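Local coordinates for periplasmic protein TorT (Vibrio parahaemolyticus, PDB 3O1I) that is a periplasmic protein of the solute-binding protein 2 family and probably takes part in sensing or signalling together with a partner protein, at residues A175-K179 / E180-N184; R254-V257 / M258-A261. All coordinates share one frame; numbering follows the deposited sequence.

Interaction 1: A175-K179 / E180-N184; sequences ADNDK and ELQRN
Gln-182 reaches back from the first turn of helix 179-192 to the loop before it. Its NE2 donates to Asp-176 O at 3.0 Å. The bond is nearly straight (172°), and the oxygen lies in the plane of the Gln-182 amide. The donor sits above the carbonyl plane of Asp-176, not on a lone pair. A bend at chi2 (-57°) carries the amide back over the loop. At the helix start, Asp-178 OD1 accepts from Glu-180 N at 3.1 Å, on the anti side of the carboxylate. Backbone bonds from Gln-182 N to Asp-178 O and from Arg-183 N to Lys-179 O open the helical pattern. Glu-180 OE2 lies 3.1 Å from Arg-183 NH1 but well out of the guanidinium plane; no N-H points at it, and the salt bridge is one of charge alone. Arg-183 also pairs with Glu-211 and, like Lys-179, with an acidic side chain of another protein's chain. Packing is modest. Leu-181 CG rests on Asp-178 CB, while Leu-181 CD1 meets Asp-176 CB at 3.8 Å. Asn-177 centres an inverse gamma turn, and Asp-178 is the N-cap of helix 179-192, the helix that follows strand 167-172.

Interaction 2: R254-V257 / M258-A261; sequences RLSV and MQAA
Met-258, Val-257 and Leu-255 have the most surface buried in this local contact along helix 249-263. The CE methyl of Met-258 lies 4.2 Å from Leu-255 CD1. The Met-258 chain starts with CG anti to the backbone N (chi1 176°) and then bends at chi2 and chi3, which brings CE back beside Leu-255. Met-258 CB also rests near the carbonyl oxygens of Arg-254 and Leu-255. Leu-255 has a second neighbour one turn on: its CD1 meets Gln-259 CG at 3.6 Å. The two side chains cross at a slant, and CG of Gln-259 comes nearest, with the start of the amide close behind. Val-257 takes part mainly through its backbone. Its carbonyl O accepts from Ala-261 N at 2.8 Å, and Ala-261 CB packs against the same oxygen at 3.3 Å. Three more bonds complete the alpha-helical ladder: Met-258 N to Arg-254 O (2.9 Å, 174°), Gln-259 N to Leu-255 O, and Ala-260 N to Ser-256 O (3.2 Å). The amide end of Gln-259 makes weak hydrogen bonds to the carbonyls of Glu-270 and Lys-271. Val-257 and Ser-256 touch Met-27 of helix 18-32, and Gln-259 and Ala-260 touch Phe-91 of strand 90-92. The helix therefore packs against both helix 18-32 and the five-stranded parallel sheet.

In the fold
Interactions 1 and 2 lie on opposite sides of the chain's centre, with their own centres about 33 Å apart and no touch between them. Residues 175-184 follow strand 167-172 of the four-stranded parallel sheet. Residues 254-261 pack near the five-stranded one. This matches the two-domain build of periplasmic binding proteins. Interaction 1 is partly buried and mainly polar. It joins a loop to a helix start, and its charged groups meet another protein's chain. Interaction 2 runs along a single helix and is mostly buried. It relies on regular backbone bonds and apolar side chains, and no other protein chain of the assembly touches it.

Interaction 1: A175-K179 / E180-N184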
# COMPACT_ATOMS: atom_id res chain seq x y z
N ALA D 175 0.45 12.73 -21.96
CA ALA D 175 0.56 12.06 -20.67
C ALA D 175 -0.44 10.93 -20.67
O ALA D 175 -1.48 11.03 -21.30
CB ALA D 175 0.25 13.02 -19.55
N ASP D 176 -0.13 9.87 -19.95
CA ASP D 176 -1.04 8.74 -19.90
C ASP D 176 -2.44 9.17 -19.47
O ASP D 176 -2.62 10.24 -18.88
CB ASP D 176 -0.47 7.68 -18.96
CG ASP D 176 0.97 7.32 -19.29
OD1 ASP D 176 1.27 6.99 -20.47
OD2 ASP D 176 1.83 7.36 -18.38
N ASN D 177 -3.45 8.36 -19.77
CA ASN D 177 -4.80 8.74 -19.41
C ASN D 177 -5.18 8.39 -17.99
O ASN D 177 -6.10 7.62 -17.74
CB ASN D 177 -5.81 8.17 -20.40
CG ASN D 177 -5.67 8.78 -21.79
OD1 ASN D 177 -5.56 10.00 -21.94
ND2 ASN D 177 -5.66 7.93 -22.81
N ASP D 178 -4.44 8.98 -17.06
CA ASP D 178 -4.69 8.81 -15.64
C ASP D 178 -5.33 10.14 -15.28
O ASP D 178 -4.85 11.19 -15.70
CB ASP D 178 -3.36 8.65 -14.90
CG ASP D 178 -3.53 8.30 -13.43
OD1 ASP D 178 -4.33 8.98 -12.72
OD2 ASP D 178 -2.86 7.35 -12.97
N LYS D 179 -6.40 10.13 -14.51
CA LYS D 179 -7.05 11.39 -14.16
C LYS D 179 -6.05 12.37 -13.55
O LYS D 179 -5.97 13.53 -13.96
CB LYS D 179 -8.21 11.14 -13.22
CG LYS D 179 -9.29 12.23 -13.24
CD LYS D 179 -10.53 11.77 -12.49
CE LYS D 179 -11.54 12.88 -12.31
NZ LYS D 179 -12.64 12.45 -11.39
N GLU D 180 -5.26 11.89 -12.59
CA GLU D 180 -4.26 12.72 -11.92
C GLU D 180 -3.17 13.33 -12.80
O GLU D 180 -2.80 14.49 -12.63
CB GLU D 180 -3.61 11.95 -10.78
CG GLU D 180 -4.54 11.71 -9.61
CD GLU D 180 -5.38 12.94 -9.24
OE1 GLU D 180 -4.82 14.06 -9.15
OE2 GLU D 180 -6.61 12.78 -9.03
N LEU D 181 -2.66 12.54 -13.74
CA LEU D 181 -1.61 13.03 -14.64
C LEU D 181 -2.19 14.08 -15.58
O LEU D 181 -1.50 15.03 -15.98
CB LEU D 181 -1.05 11.87 -15.48
CG LEU D 181 -0.68 10.58 -14.75
CD1 LEU D 181 -0.05 9.61 -15.74
CD2 LEU D 181 0.28 10.89 -13.61
N GLN D 182 -3.46 13.89 -15.94
CA GLN D 182 -4.16 14.82 -16.83
C GLN D 182 -4.55 16.08 -16.04
O GLN D 182 -4.41 17.20 -16.54
CB GLN D 182 -5.42 14.17 -17.41
CG GLN D 182 -5.16 13.10 -18.48
CD GLN D 182 -4.35 13.62 -19.65
OE1 GLN D 182 -4.62 14.70 -20.18
NE2 GLN D 182 -3.36 12.84 -20.07
N ARG D 183 -5.02 15.88 -14.81
CA ARG D 183 -5.41 17.01 -13.97
C ARG D 183 -4.24 17.96 -13.94
O ARG D 183 -4.39 19.17 -14.14
CB ARG D 183 -5.72 16.56 -12.53
CG ARG D 183 -6.01 17.74 -11.61
CD ARG D 183 -6.25 17.32 -10.17
NE ARG D 183 -7.64 16.96 -9.91
CZ ARG D 183 -8.21 15.83 -10.32
NH1 ARG D 183 -7.51 14.95 -11.01
NH2 ARG D 183 -9.48 15.59 -10.02
N ASN D 184 -3.07 17.39 -13.68
CA ASN D 184 -1.84 18.16 -13.63
C ASN D 184 -1.66 18.89 -14.96
O ASN D 184 -1.24 20.05 -14.99
CB ASN D 184 -0.67 17.21 -13.36
CG ASN D 184 0.66 17.93 -13.29
OD1 ASN D 184 0.93 18.68 -12.35
ND2 ASN D 184 1.50 17.71 -14.30

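Interaction 2: R254-V257 / M258-A261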
# COMPACT_ATOMS: atom_id res chain seq x y z
N ARG D 254 -22.28 -4.86 -29.37
CA ARG D 254 -23.29 -5.70 -30.02
C ARG D 254 -22.78 -6.15 -31.38
O ARG D 254 -22.91 -7.31 -31.75
CB ARG D 254 -24.59 -4.90 -30.19
CG ARG D 254 -25.30 -4.54 -28.89
CD ARG D 254 -26.41 -3.51 -29.15
NE ARG D 254 -27.17 -3.16 -27.95
CZ ARG D 254 -27.98 -4.01 -27.31
NH1 ARG D 254 -28.13 -5.25 -27.75
NH2 ARG D 254 -28.64 -3.61 -26.22
N LEU D 255 -22.19 -5.22 -32.11
CA LEU D 255 -21.66 -5.52 -33.42
C LEU D 255 -20.73 -6.74 -33.42
O LEU D 255 -20.91 -7.66 -34.22
CB LEU D 255 -20.95 -4.28 -33.97
CG LEU D 255 -20.12 -4.35 -35.27
CD1 LEU D 255 -20.78 -5.29 -36.27
CD2 LEU D 255 -19.98 -2.94 -35.83
N SER D 256 -19.75 -6.76 -32.51
CA SER D 256 -18.80 -7.88 -32.42
C SER D 256 -19.49 -9.20 -32.07
O SER D 256 -19.17 -10.23 -32.64
CB SER D 256 -17.71 -7.59 -31.39
OG SER D 256 -16.47 -7.36 -32.04
N VAL D 257 -20.42 -9.16 -31.12
CA VAL D 257 -21.14 -10.37 -30.75
C VAL D 257 -21.82 -10.93 -32.00
O VAL D 257 -21.61 -12.09 -32.37
CB VAL D 257 -22.25 -10.07 -29.73
CG1 VAL D 257 -23.17 -11.27 -29.59
CG2 VAL D 257 -21.64 -9.73 -28.39
N MET D 258 -22.63 -10.09 -32.63
CA MET D 258 -23.35 -10.48 -33.83
C MET D 258 -22.40 -11.05 -34.87
O MET D 258 -22.63 -12.14 -35.39
CB MET D 258 -24.08 -9.28 -34.42
CG MET D 258 -24.79 -9.56 -35.73
SD MET D 258 -24.53 -8.24 -36.91
CE MET D 258 -22.90 -8.70 -37.62
N GLN D 259 -21.34 -10.32 -35.17
CA GLN D 259 -20.37 -10.78 -36.16
C GLN D 259 -19.99 -12.25 -35.98
O GLN D 259 -20.10 -13.04 -36.91
CB GLN D 259 -19.09 -9.93 -36.11
CG GLN D 259 -19.24 -8.50 -36.57
CD GLN D 259 -17.91 -7.93 -37.05
OE1 GLN D 259 -16.89 -8.06 -36.37
NE2 GLN D 259 -17.92 -7.29 -38.21
N ALA D 260 -19.54 -12.62 -34.78
CA ALA D 260 -19.14 -14.00 -34.52
C ALA D 260 -20.34 -14.93 -34.47
O ALA D 260 -20.27 -16.05 -34.97
CB ALA D 260 -18.35 -14.08 -33.22
N ALA D 261 -21.44 -14.48 -33.88
CA ALA D 261 -22.64 -15.31 -33.79
C ALA D 261 -23.20 -15.66 -35.18
O ALA D 261 -23.88 -16.68 -35.34
CB ALA D 261 -23.70 -14.61 -32.95